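Local coordinates for nitroreductase-like family protein (Bacillus cereus, PDB 2I7H) that belongs to the nitroreductase family and binds flavin mononucleotide between the two subunits of an alpha-beta dimer, at residues A[15-20]-A[119-124]; A[26-31]-A[91-96]; A[145-150]-A[157-162]; A[98-103]-A[107-112]. All coordinates share one frame; numbering follows the deposited sequence.

Interaction 1 of 4, residues A[15-20]-A[119-124]; sequences KERRSV and FMQNFQ. With FMN (flavin mononucleotide), chain G.
The phosphate end of the flavin mononucleotide pocket is built where the loop after helix 10-16 passes helix 106-129, and R17 meets Q124 there. CD of R17 rests against CB of Q124 at 4.0 Å. The two side chains run obliquely to one another, yet the guanidinium and amide planes are nearly parallel, 11° apart. No direct hydrogen bond joins the segments. Q121, one helical turn before Q124, brings its OE1 only to within 4.4 Å of R17 NE.

R17 leaves the backbone with CG anti to N (chi1 -173°) and then bends twice, a course that delivers the head of the side chain to the phosphate. NH1 of R17 donates to O3P of the flavin mononucleotide at 3.0 Å, in the plane of the guanidinium. NH2 shares the same oxygen and adds a weak bond to O2P. From the loop itself, S19 N gives O1P a fairly straight bond of 2.8 Å (162°), while S19 OG donates to O3P at 2.6 Å. A water then ties the helix in: it donates to S19 OG and accepts from Q124 NE2. K137, R21 and S138 also bond the flavin mononucleotide, as do N45 and H46 of the second subunit, whose P44 packs on Q121 and Q124.

O3P is thus gripped by three donors from R17 and S19. Such a concentration of N-H and O-H groups, with positive charge at R17, would be expected to stabilise the phosphate's negative charge, while Q124 reaches the site through water.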
# COMPACT_ATOMS: atom_id res chain seq x y z
N LYS A 15 -9.63 -8.78 -5.67
CA LYS A 15 -10.23 -8.51 -6.98
C LYS A 15 -11.68 -8.04 -6.94
O LYS A 15 -12.16 -7.41 -7.90
CB LYS A 15 -10.09 -9.72 -7.89
CG LYS A 15 -8.65 -10.21 -8.07
CD LYS A 15 -8.52 -11.11 -9.29
CE LYS A 15 -9.56 -12.23 -9.30
NZ LYS A 15 -9.20 -13.32 -8.34
N GLU A 16 -12.39 -8.33 -5.86
CA GLU A 16 -13.80 -8.00 -5.77
C GLU A 16 -14.02 -6.65 -5.08
O GLU A 16 -14.99 -5.95 -5.38
CB GLU A 16 -14.58 -9.13 -5.08
CG GLU A 16 -14.76 -10.38 -5.96
CD GLU A 16 -15.45 -11.56 -5.26
OE1 GLU A 16 -15.88 -11.41 -4.08
OE2 GLU A 16 -15.58 -12.65 -5.88
N ARG A 17 -13.13 -6.28 -4.16
CA ARG A 17 -13.11 -4.94 -3.56
C ARG A 17 -13.35 -3.84 -4.59
O ARG A 17 -12.71 -3.81 -5.65
CB ARG A 17 -11.77 -4.69 -2.83
CG ARG A 17 -11.69 -3.39 -2.02
CD ARG A 17 -10.27 -2.72 -2.06
NE ARG A 17 -9.79 -2.50 -3.43
CZ ARG A 17 -10.09 -1.45 -4.22
NH1 ARG A 17 -10.89 -0.48 -3.81
NH2 ARG A 17 -9.61 -1.39 -5.47
N ARG A 18 -14.29 -2.96 -4.27
CA ARG A 18 -14.56 -1.78 -5.07
C ARG A 18 -14.56 -0.57 -4.16
O ARG A 18 -14.98 -0.66 -3.00
CB ARG A 18 -15.95 -1.85 -5.74
CG ARG A 18 -16.23 -3.04 -6.65
CD ARG A 18 -15.65 -2.82 -8.03
NE ARG A 18 -14.35 -3.47 -8.04
CZ ARG A 18 -14.13 -4.70 -8.49
NH1 ARG A 18 -15.10 -5.42 -9.08
NH2 ARG A 18 -12.92 -5.19 -8.38
N SER A 19 -14.11 0.57 -4.69
CA SER A 19 -14.33 1.86 -4.07
C SER A 19 -15.83 2.14 -4.06
O SER A 19 -16.49 2.10 -5.10
CB SER A 19 -13.59 2.95 -4.84
OG SER A 19 -12.19 2.79 -4.65
N VAL A 20 -16.37 2.42 -2.87
CA VAL A 20 -17.79 2.66 -2.70
C VAL A 20 -17.94 4.10 -2.22
O VAL A 20 -17.26 4.51 -1.28
CB VAL A 20 -18.40 1.62 -1.72
CG1 VAL A 20 -19.79 2.02 -1.29
CG2 VAL A 20 -18.42 0.25 -2.37
N PHE A 119 -1.03 -0.26 5.16
CA PHE A 119 -2.03 -0.24 6.24
C PHE A 119 -3.42 0.09 5.71
O PHE A 119 -4.39 -0.59 6.06
CB PHE A 119 -1.55 0.73 7.33
CG PHE A 119 -2.59 1.13 8.34
CD1 PHE A 119 -2.87 0.32 9.44
CD2 PHE A 119 -3.22 2.37 8.24
CE1 PHE A 119 -3.78 0.71 10.34
CE2 PHE A 119 -4.14 2.76 9.14
CZ PHE A 119 -4.45 1.94 10.20
N MSE A 120 -3.53 1.09 4.84
CA MSE A 120 -4.83 1.52 4.30
C MSE A 120 -5.44 0.51 3.36
O MSE A 120 -6.64 0.27 3.40
CB MSE A 120 -4.76 2.89 3.61
CG MSE A 120 -4.52 4.02 4.59
SE MSE A 120 -4.31 5.81 3.80
CE MSE A 120 -6.12 6.14 3.29
N GLN A 121 -4.59 -0.07 2.52
CA GLN A 121 -5.01 -1.14 1.64
C GLN A 121 -5.44 -2.39 2.42
O GLN A 121 -6.48 -2.96 2.12
CB GLN A 121 -3.91 -1.48 0.62
CG GLN A 121 -4.23 -2.72 -0.22
CD GLN A 121 -5.42 -2.57 -1.15
OE1 GLN A 121 -5.72 -3.49 -1.93
NE2 GLN A 121 -6.11 -1.45 -1.07
N ASN A 122 -4.66 -2.77 3.44
CA ASN A 122 -5.07 -3.82 4.38
C ASN A 122 -6.46 -3.55 4.90
O ASN A 122 -7.31 -4.42 4.90
CB ASN A 122 -4.16 -3.84 5.60
CG ASN A 122 -2.88 -4.60 5.39
OD1 ASN A 122 -2.68 -5.32 4.41
ND2 ASN A 122 -1.99 -4.44 6.35
N PHE A 123 -6.65 -2.32 5.39
CA PHE A 123 -7.92 -1.93 5.99
C PHE A 123 -9.06 -2.08 4.99
O PHE A 123 -10.13 -2.57 5.35
CB PHE A 123 -7.90 -0.48 6.47
CG PHE A 123 -9.21 -0.05 7.00
CD1 PHE A 123 -9.58 -0.35 8.34
CD2 PHE A 123 -10.13 0.56 6.17
CE1 PHE A 123 -10.82 0.01 8.79
CE2 PHE A 123 -11.38 0.92 6.63
CZ PHE A 123 -11.73 0.65 7.93
N GLN A 124 -8.82 -1.66 3.75
CA GLN A 124 -9.85 -1.71 2.71
C GLN A 124 -10.27 -3.15 2.42
O GLN A 124 -11.45 -3.42 2.25
CB GLN A 124 -9.36 -1.01 1.45
CG GLN A 124 -9.31 0.53 1.50
CD GLN A 124 -9.17 1.09 0.05
OE1 GLN A 124 -8.37 0.58 -0.73
NE2 GLN A 124 -9.97 2.07 -0.30
N1 FMN G . -11.60 8.11 -5.45
C2 FMN G . -12.33 9.30 -5.37
O2 FMN G . -13.51 9.31 -5.71
N3 FMN G . -11.73 10.45 -4.91
C4 FMN G . -10.39 10.40 -4.54
O4 FMN G . -9.75 11.43 -4.38
C4A FMN G . -9.67 9.22 -4.62
N5 FMN G . -8.34 9.21 -4.24
C5A FMN G . -7.60 8.03 -4.34
C6 FMN G . -6.28 8.09 -3.95
C7 FMN G . -5.45 6.98 -3.98
C7M FMN G . -4.14 7.09 -3.27
C8 FMN G . -5.98 5.78 -4.43
C8M FMN G . -5.10 4.56 -4.36
C9 FMN G . -7.33 5.71 -4.84
C9A FMN G . -8.17 6.84 -4.81
N10 FMN G . -9.55 6.85 -5.20
C10 FMN G . -10.28 8.04 -5.09
C1' FMN G . -10.17 5.73 -6.01
C2' FMN G . -9.95 5.94 -7.51
O2' FMN G . -10.60 7.10 -7.93
C3' FMN G . -10.28 4.78 -8.49
O3' FMN G . -11.47 4.95 -9.23
C4' FMN G . -10.41 3.41 -7.87
O4' FMN G . -9.41 3.17 -6.92
C5' FMN G . -10.35 2.38 -9.00
O5' FMN G . -11.52 1.61 -8.86
P FMN G . -11.68 0.61 -7.58
O1P FMN G . -13.16 0.35 -7.35
O2P FMN G . -11.00 -0.67 -7.98
O3P FMN G . -11.02 1.13 -6.31
O HOH W 1 -10.54 3.37 -2.52

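Interaction 2 of 4, residues A[26-31]-A[91-96]; sequences KAVEKD and STPAQI
A single methyl makes the closest approach between V28 and P93: CG2 of V28 lies 3.5 Å from CB of P93. The same methyl is 3.9 Å from CG of P93, and it therefore meets the pyrrolidine ring at its CB-CG edge, close to the ring plane. The two side chains cross at about a right angle. V28 places CG1 anti to its backbone N (chi1 178°), which leaves CG2 beside that N as the branch that does the touching. A second, looser approach comes from the backbone, where K26 O stands 4.1 Å from CG of P93.

One shell out, other parts of the chain hold both partners. V28 also packs on Y167 of strand 157-167, and K26 makes a cation-pi contact with the same tyrosine. P93 has F23 beside it, from a loop that also touches T92. The backbone of A94 then enters the sheet by pairing with I165, so the proline lies immediately before strand 94-101. On the other side, E29 occupies the N-cap position of helix 30-40, directly after V28.

In the fold this is a surface contact between two connections: the segment leading into helix 30-40 and the turn that brings the chain from helix 75-90 into the central antiparallel sheet of the nitroreductase domain. The bound flavins take no part in it. Both touching groups are aliphatic, and no hydrogen bond or ion pair crosses between the segments. Such a contact is held by shape-dependent van der Waals packing, with little directional preference of its own and a small buried area, 108 Å² over both sides.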
# COMPACT_ATOMS: atom_id res chain seq x y z
N LYS A 26 -27.46 2.25 7.21
CA LYS A 26 -27.18 1.21 8.20
C LYS A 26 -26.02 1.65 9.12
O LYS A 26 -25.12 2.39 8.70
CB LYS A 26 -26.83 -0.11 7.51
CG LYS A 26 -26.74 -1.28 8.44
CD LYS A 26 -26.22 -2.49 7.73
CE LYS A 26 -25.87 -3.58 8.72
NZ LYS A 26 -25.17 -4.67 7.99
N ALA A 27 -26.06 1.21 10.37
CA ALA A 27 -25.18 1.74 11.38
C ALA A 27 -23.85 1.02 11.36
O ALA A 27 -23.81 -0.21 11.35
CB ALA A 27 -25.83 1.64 12.76
N VAL A 28 -22.76 1.78 11.35
CA VAL A 28 -21.42 1.19 11.42
C VAL A 28 -20.96 1.24 12.87
O VAL A 28 -20.89 2.32 13.46
CB VAL A 28 -20.41 1.89 10.47
CG1 VAL A 28 -19.02 1.28 10.59
CG2 VAL A 28 -20.89 1.80 9.03
N GLU A 29 -20.62 0.09 13.43
CA GLU A 29 -20.18 0.06 14.82
C GLU A 29 -18.71 0.48 14.95
O GLU A 29 -17.85 0.02 14.20
CB GLU A 29 -20.43 -1.33 15.43
CG GLU A 29 -21.21 -1.29 16.74
CD GLU A 29 -22.66 -0.88 16.56
OE1 GLU A 29 -23.40 -1.63 15.88
OE2 GLU A 29 -23.06 0.18 17.09
N LYS A 30 -18.46 1.36 15.91
CA LYS A 30 -17.14 1.92 16.19
C LYS A 30 -16.13 0.81 16.54
O LYS A 30 -14.96 0.86 16.14
CB LYS A 30 -17.28 2.91 17.35
CG LYS A 30 -15.99 3.48 17.88
CD LYS A 30 -16.00 3.47 19.41
CE LYS A 30 -16.85 4.58 20.03
NZ LYS A 30 -16.66 4.63 21.51
N ASP A 31 -16.61 -0.19 17.28
CA ASP A 31 -15.79 -1.29 17.78
C ASP A 31 -15.35 -2.19 16.63
O ASP A 31 -14.29 -2.81 16.70
CB ASP A 31 -16.57 -2.11 18.81
CG ASP A 31 -16.54 -1.48 20.20
OD1 ASP A 31 -15.95 -0.39 20.37
OD2 ASP A 31 -17.09 -2.11 21.14
N SER A 91 -24.07 11.83 5.12
CA SER A 91 -24.73 10.56 4.77
C SER A 91 -23.69 9.48 4.52
O SER A 91 -23.93 8.51 3.79
CB SER A 91 -25.69 10.71 3.58
OG SER A 91 -25.10 11.48 2.56
N THR A 92 -22.52 9.67 5.13
CA THR A 92 -21.44 8.70 5.14
C THR A 92 -21.20 8.39 6.60
O THR A 92 -20.88 9.29 7.37
CB THR A 92 -20.17 9.28 4.49
OG1 THR A 92 -20.45 9.62 3.13
CG2 THR A 92 -18.99 8.29 4.54
N PRO A 93 -21.43 7.13 7.01
CA PRO A 93 -21.32 6.75 8.43
C PRO A 93 -20.02 7.12 9.17
O PRO A 93 -20.07 7.44 10.36
CB PRO A 93 -21.53 5.22 8.41
CG PRO A 93 -22.35 4.98 7.23
CD PRO A 93 -21.89 6.00 6.19
N ALA A 94 -18.88 7.02 8.51
CA ALA A 94 -17.60 7.28 9.17
C ALA A 94 -16.64 7.84 8.16
O ALA A 94 -16.70 7.50 6.97
CB ALA A 94 -17.04 5.99 9.83
N GLN A 95 -15.79 8.74 8.63
CA GLN A 95 -14.57 9.15 7.92
C GLN A 95 -13.37 8.84 8.80
O GLN A 95 -13.41 9.05 10.02
CB GLN A 95 -14.55 10.65 7.61
CG GLN A 95 -15.42 11.06 6.44
CD GLN A 95 -16.82 11.45 6.85
OE1 GLN A 95 -17.06 11.92 7.98
NE2 GLN A 95 -17.77 11.30 5.92
N ILE A 96 -12.31 8.33 8.17
CA ILE A 96 -11.04 8.11 8.83
C ILE A 96 -9.91 8.88 8.13
O ILE A 96 -9.54 8.57 7.00
CB ILE A 96 -10.70 6.61 8.98
CG1 ILE A 96 -11.80 5.93 9.81
CG2 ILE A 96 -9.37 6.45 9.74
CD1 ILE A 96 -11.59 4.47 10.04

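Interaction 3 of 4, residues A[145-150]-A[157-162]; sequences PLFIEG and QRIVGI
F147 reaches from helix 145-150 toward a shallow hollow flanked by two isoleucine tips on the strand. Its CE1 lies 3.8 Å from CD1 of I159, while its CZ stands 3.7 Å from CD1 of I162. Both methyls approach the ring obliquely, I159 along the CD1-CE1 flank and I162 at the CE1-CZ end. I162 meets the phenyl from the opposite direction, whereas I159 crosses it at about a right angle. With CG of F147 anti to its backbone N (chi1 176°), the ring projects from the helix toward the strand, and its CE1 corner settles into the hollow beside the two CD1 groups.

The next bump along the helix is I148. It slides past I159 in the opposite direction, and its CG1 lies 4.0 Å from CD1 of I159; CD1 of I159 thus touches both the phenyl and I148. CG2 of I148 lies toward the N-terminal end of the strand, 4.3 Å from Q157 O.

The helix lies across one face of the antiparallel sheet common to the nitroreductase fold, its axis turned 98° from that of strand segment 157-162 and 10.3 Å away at closest approach. V160 and G161 form a classic beta bulge opposite V98. The extra residue there lets I159 and I162, three positions apart, both face the helix.

Helix 62-71 completes the walls around the phenyl, with L65, A68 and V69 touching F147. The loop residues S72 and L141 touch it as well. On the opposite side of the strand, V160 packs instead against T116 and M120 of helix 106-129.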
# COMPACT_ATOMS: atom_id res chain seq x y z
N PRO A 145 -3.20 23.72 4.00
CA PRO A 145 -2.76 23.99 5.37
C PRO A 145 -3.90 24.47 6.27
O PRO A 145 -3.84 24.26 7.49
CB PRO A 145 -1.65 25.05 5.20
CG PRO A 145 -1.86 25.64 3.86
CD PRO A 145 -2.47 24.55 3.02
N LEU A 146 -4.92 25.07 5.66
CA LEU A 146 -6.14 25.46 6.36
C LEU A 146 -6.95 24.27 6.88
O LEU A 146 -7.46 24.32 8.00
CB LEU A 146 -7.02 26.37 5.49
CG LEU A 146 -6.59 27.83 5.28
CD1 LEU A 146 -7.46 28.51 4.22
CD2 LEU A 146 -6.56 28.64 6.59
N PHE A 147 -7.06 23.22 6.07
CA PHE A 147 -7.73 21.99 6.49
C PHE A 147 -6.92 21.24 7.55
O PHE A 147 -7.47 20.75 8.55
CB PHE A 147 -8.03 21.11 5.26
CG PHE A 147 -8.63 19.78 5.61
CD1 PHE A 147 -7.92 18.60 5.38
CD2 PHE A 147 -9.89 19.71 6.22
CE1 PHE A 147 -8.46 17.37 5.73
CE2 PHE A 147 -10.44 18.49 6.57
CZ PHE A 147 -9.71 17.31 6.32
N ILE A 148 -5.61 21.17 7.33
CA ILE A 148 -4.69 20.42 8.20
C ILE A 148 -4.68 20.97 9.63
O ILE A 148 -4.72 20.20 10.60
CB ILE A 148 -3.26 20.40 7.60
CG1 ILE A 148 -3.26 19.68 6.24
CG2 ILE A 148 -2.28 19.72 8.56
CD1 ILE A 148 -2.11 20.09 5.26
N GLU A 149 -4.61 22.30 9.75
CA GLU A 149 -4.70 23.00 11.03
C GLU A 149 -6.13 22.89 11.56
O GLU A 149 -6.35 22.63 12.74
CB GLU A 149 -4.21 24.46 10.87
CG GLU A 149 -4.97 25.51 11.63
CD GLU A 149 -5.79 26.47 10.71
OE1 GLU A 149 -7.06 26.41 10.72
OE2 GLU A 149 -5.16 27.31 10.00
N GLY A 150 -7.10 23.06 10.66
CA GLY A 150 -8.52 22.90 10.96
C GLY A 150 -8.93 21.60 11.63
O GLY A 150 -9.86 21.61 12.43
N GLN A 157 2.90 17.11 9.41
CA GLN A 157 2.11 15.89 9.46
C GLN A 157 1.38 15.77 8.14
O GLN A 157 0.70 16.70 7.72
CB GLN A 157 1.14 15.90 10.63
CG GLN A 157 1.85 15.83 11.97
CD GLN A 157 0.89 15.88 13.12
OE1 GLN A 157 0.09 16.81 13.24
NE2 GLN A 157 0.95 14.88 13.98
N ARG A 158 1.57 14.64 7.48
CA ARG A 158 1.06 14.42 6.15
C ARG A 158 -0.20 13.57 6.20
O ARG A 158 -0.28 12.59 6.95
CB ARG A 158 2.12 13.72 5.29
CG ARG A 158 1.61 13.26 3.95
CD ARG A 158 2.60 12.34 3.27
NE ARG A 158 3.79 13.05 2.77
CZ ARG A 158 3.96 13.47 1.52
NH1 ARG A 158 2.99 13.27 0.63
NH2 ARG A 158 5.08 14.11 1.16
N ILE A 159 -1.18 13.96 5.40
CA ILE A 159 -2.43 13.24 5.30
C ILE A 159 -2.31 12.33 4.10
O ILE A 159 -2.21 12.79 2.96
CB ILE A 159 -3.66 14.18 5.18
CG1 ILE A 159 -3.75 15.08 6.42
CG2 ILE A 159 -4.95 13.39 4.91
CD1 ILE A 159 -4.91 16.09 6.38
N VAL A 160 -2.28 11.04 4.37
CA VAL A 160 -2.18 10.03 3.33
C VAL A 160 -3.52 9.76 2.64
O VAL A 160 -3.55 9.51 1.44
CB VAL A 160 -1.55 8.74 3.86
CG1 VAL A 160 -1.31 7.78 2.75
CG2 VAL A 160 -0.22 9.11 4.57
N GLY A 161 -4.62 9.83 3.39
CA GLY A 161 -5.92 9.64 2.80
C GLY A 161 -7.02 9.89 3.79
O GLY A 161 -6.80 9.89 5.01
N ILE A 162 -8.21 10.17 3.27
CA ILE A 162 -9.42 10.16 4.07
C ILE A 162 -10.25 9.01 3.57
O ILE A 162 -10.64 8.98 2.42
CB ILE A 162 -10.20 11.50 4.04
CG1 ILE A 162 -9.26 12.65 4.43
CG2 ILE A 162 -11.48 11.40 4.96
CD1 ILE A 162 -9.93 14.01 4.65

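Interaction 4 of 4, residues A[98-103]-A[107-112]; sequences VYMNED and IQRDED
One arginine, R109, carries a carboxylate partner from each segment: E102 across the contact and D110, its own neighbour on the helix. The strand-turn-helix connection from strand 94-101 into helix 106-129 of the nitroreductase fold is spanned by this salt-bridge network. R109 NH1 reaches OE1 of E102 at 3.4 Å, a long, weak hydrogen bond that is doubtful because it rests on one of two modelled conformers of E102; the carboxylate and guanidinium planes stand 62° apart. E102 OE1 has a stronger partner in R158 of strand 157-167. The bond to D110 is tighter: R109 NE donates to OD1 of D110 at 2.7 Å and 163°, almost in the guanidinium plane. Two bends in the arginine chain, at chi2 and chi3, fold its head back to meet both acids.

Beneath the charges a selenomethionine, M100, packs on the helix backbone. It has CG wedged between its backbone N and carbonyl carbon (chi1 61°), which aims the chain at the helix. CE of M100 rests 3.6 Å from R109 O. SE of M100 lies 3.7 Å from C of D112. The D103 carboxylate packs on Q108 through CG of D103, 3.6 Å from CB of Q108.

Farther along the helix, E111 touches a bound flavin mononucleotide and bonds S138 of the second subunit. The acids D103 and D112 have arginine partners in R105 and R49 respectively. They are also joined through solvent, a water donating to OD2 of D103 and, in the conformer of D112 described here, to OD2 of D112, at 2.7 Å each.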
# COMPACT_ATOMS: atom_id res chain seq x y z
N VAL A 98 -6.23 9.44 7.74
CA VAL A 98 -5.01 8.66 8.03
C VAL A 98 -3.83 9.59 7.77
O VAL A 98 -3.69 10.15 6.67
CB VAL A 98 -4.88 7.41 7.13
CG1 VAL A 98 -3.56 6.69 7.41
CG2 VAL A 98 -6.12 6.44 7.28
N TYR A 99 -2.99 9.76 8.79
CA TYR A 99 -1.89 10.67 8.68
C TYR A 99 -0.62 10.10 9.31
O TYR A 99 -0.65 9.07 10.00
CB TYR A 99 -2.27 12.07 9.25
CG TYR A 99 -2.44 12.08 10.72
CD1 TYR A 99 -3.68 11.75 11.30
CD2 TYR A 99 -1.38 12.40 11.55
CE1 TYR A 99 -3.83 11.74 12.67
CE2 TYR A 99 -1.52 12.41 12.93
CZ TYR A 99 -2.75 12.07 13.48
OH TYR A 99 -2.89 12.07 14.84
N MSE A 100 0.50 10.77 9.03
CA MSE A 100 1.81 10.39 9.56
C MSE A 100 2.67 11.63 9.80
O MSE A 100 2.45 12.68 9.18
CB MSE A 100 2.55 9.44 8.59
CG MSE A 100 2.82 10.07 7.22
SE MSE A 100 3.77 8.86 6.06
CE MSE A 100 5.01 10.07 5.33
N ASN A 101 3.66 11.49 10.68
CA ASN A 101 4.67 12.53 10.82
C ASN A 101 5.57 12.46 9.61
O ASN A 101 6.01 11.38 9.24
CB ASN A 101 5.45 12.38 12.12
CG ASN A 101 4.58 12.59 13.32
OD1 ASN A 101 3.97 13.64 13.47
ND2 ASN A 101 4.50 11.59 14.19
N GLU A 102 5.84 13.61 9.01
CA GLU A 102 6.65 13.62 7.82
C GLU A 102 8.12 13.67 8.19
O GLU A 102 8.60 14.66 8.75
CB GLU A 102 6.30 14.83 6.96
CG GLU A 102 7.03 14.82 5.68
CD GLU A 102 6.27 14.15 4.63
OE1 GLU A 102 6.16 14.73 3.55
OE2 GLU A 102 5.77 13.03 4.87
N ASP A 103 8.83 12.60 7.88
CA ASP A 103 10.27 12.54 8.15
C ASP A 103 10.92 13.50 7.15
O ASP A 103 10.56 13.52 6.00
CB ASP A 103 10.82 11.09 8.03
CG ASP A 103 12.22 10.93 8.63
OD1 ASP A 103 13.19 11.53 8.11
OD2 ASP A 103 12.36 10.19 9.66
N ILE A 107 14.22 8.85 2.12
CA ILE A 107 14.10 7.40 2.22
C ILE A 107 13.16 7.00 3.37
O ILE A 107 12.27 6.18 3.19
CB ILE A 107 15.51 6.72 2.30
CG1 ILE A 107 16.28 6.91 0.96
CG2 ILE A 107 15.39 5.22 2.73
CD1 ILE A 107 17.84 6.48 1.00
N GLN A 108 13.34 7.61 4.53
CA GLN A 108 12.50 7.28 5.68
C GLN A 108 11.07 7.74 5.49
O GLN A 108 10.15 7.06 5.90
CB GLN A 108 13.08 7.86 6.98
CG GLN A 108 14.28 7.12 7.52
CD GLN A 108 15.61 7.60 6.95
OE1 GLN A 108 15.69 8.35 6.01
NE2 GLN A 108 16.68 7.16 7.58
N ARG A 109 10.88 8.90 4.86
CA ARG A 109 9.52 9.39 4.60
C ARG A 109 8.80 8.51 3.57
O ARG A 109 7.62 8.22 3.70
CB ARG A 109 9.56 10.87 4.14
CG ARG A 109 8.25 11.50 3.81
CD ARG A 109 7.63 11.06 2.44
NE ARG A 109 8.57 11.20 1.33
CZ ARG A 109 9.05 12.38 0.94
NH1 ARG A 109 8.63 13.46 1.59
NH2 ARG A 109 9.93 12.46 -0.06
N ASP A 110 9.52 8.14 2.50
CA ASP A 110 8.98 7.26 1.48
C ASP A 110 8.61 5.91 2.06
O ASP A 110 7.54 5.40 1.79
CB ASP A 110 9.99 7.08 0.33
CG ASP A 110 10.09 8.30 -0.57
OD1 ASP A 110 9.32 9.29 -0.39
OD2 ASP A 110 10.98 8.31 -1.42
N GLU A 111 9.52 5.32 2.84
CA GLU A 111 9.22 4.10 3.61
C GLU A 111 7.98 4.24 4.49
O GLU A 111 7.13 3.38 4.51
CB GLU A 111 10.44 3.70 4.48
CG GLU A 111 11.49 2.95 3.72
CD GLU A 111 12.84 2.85 4.45
OE1 GLU A 111 13.03 3.40 5.54
OE2 GLU A 111 13.75 2.24 3.89
N ASP A 112 7.89 5.32 5.23
CA ASP A 112 6.75 5.51 6.12
C ASP A 112 5.44 5.61 5.34
O ASP A 112 4.41 5.04 5.72
CB ASP A 112 6.99 6.74 6.99
CG ASP A 112 8.05 6.48 8.04
OD1 ASP A 112 8.44 5.30 8.22
OD2 ASP A 112 8.45 7.43 8.72
O HOH W 2 10.46 8.38 10.33

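How the interactions relate
Along the chain, interactions 2 and 4 both fall within the long loop closed by interaction 1, and interaction 3 follows. Strand 94-101 enters at interaction 2 and leaves at interaction 4, whose centres are 27 Å apart, on opposite sides of the chain's centre. Its sheet neighbour, strand 157-167, supplies interaction 3, its centre 14 Å from that of interaction 4 and joined to it by the R158-E102 salt bridge. Helix 106-129 serves interactions 4 and 1; between them M120 packs on V98, V160 and G161. The helix thus links the sheet to the phosphate site. Interactions 1 and 4 hold flavin-pocket residues; interactions 2 and 3 themselves lie within one subunit, though R158 also reaches D110 of the second subunit.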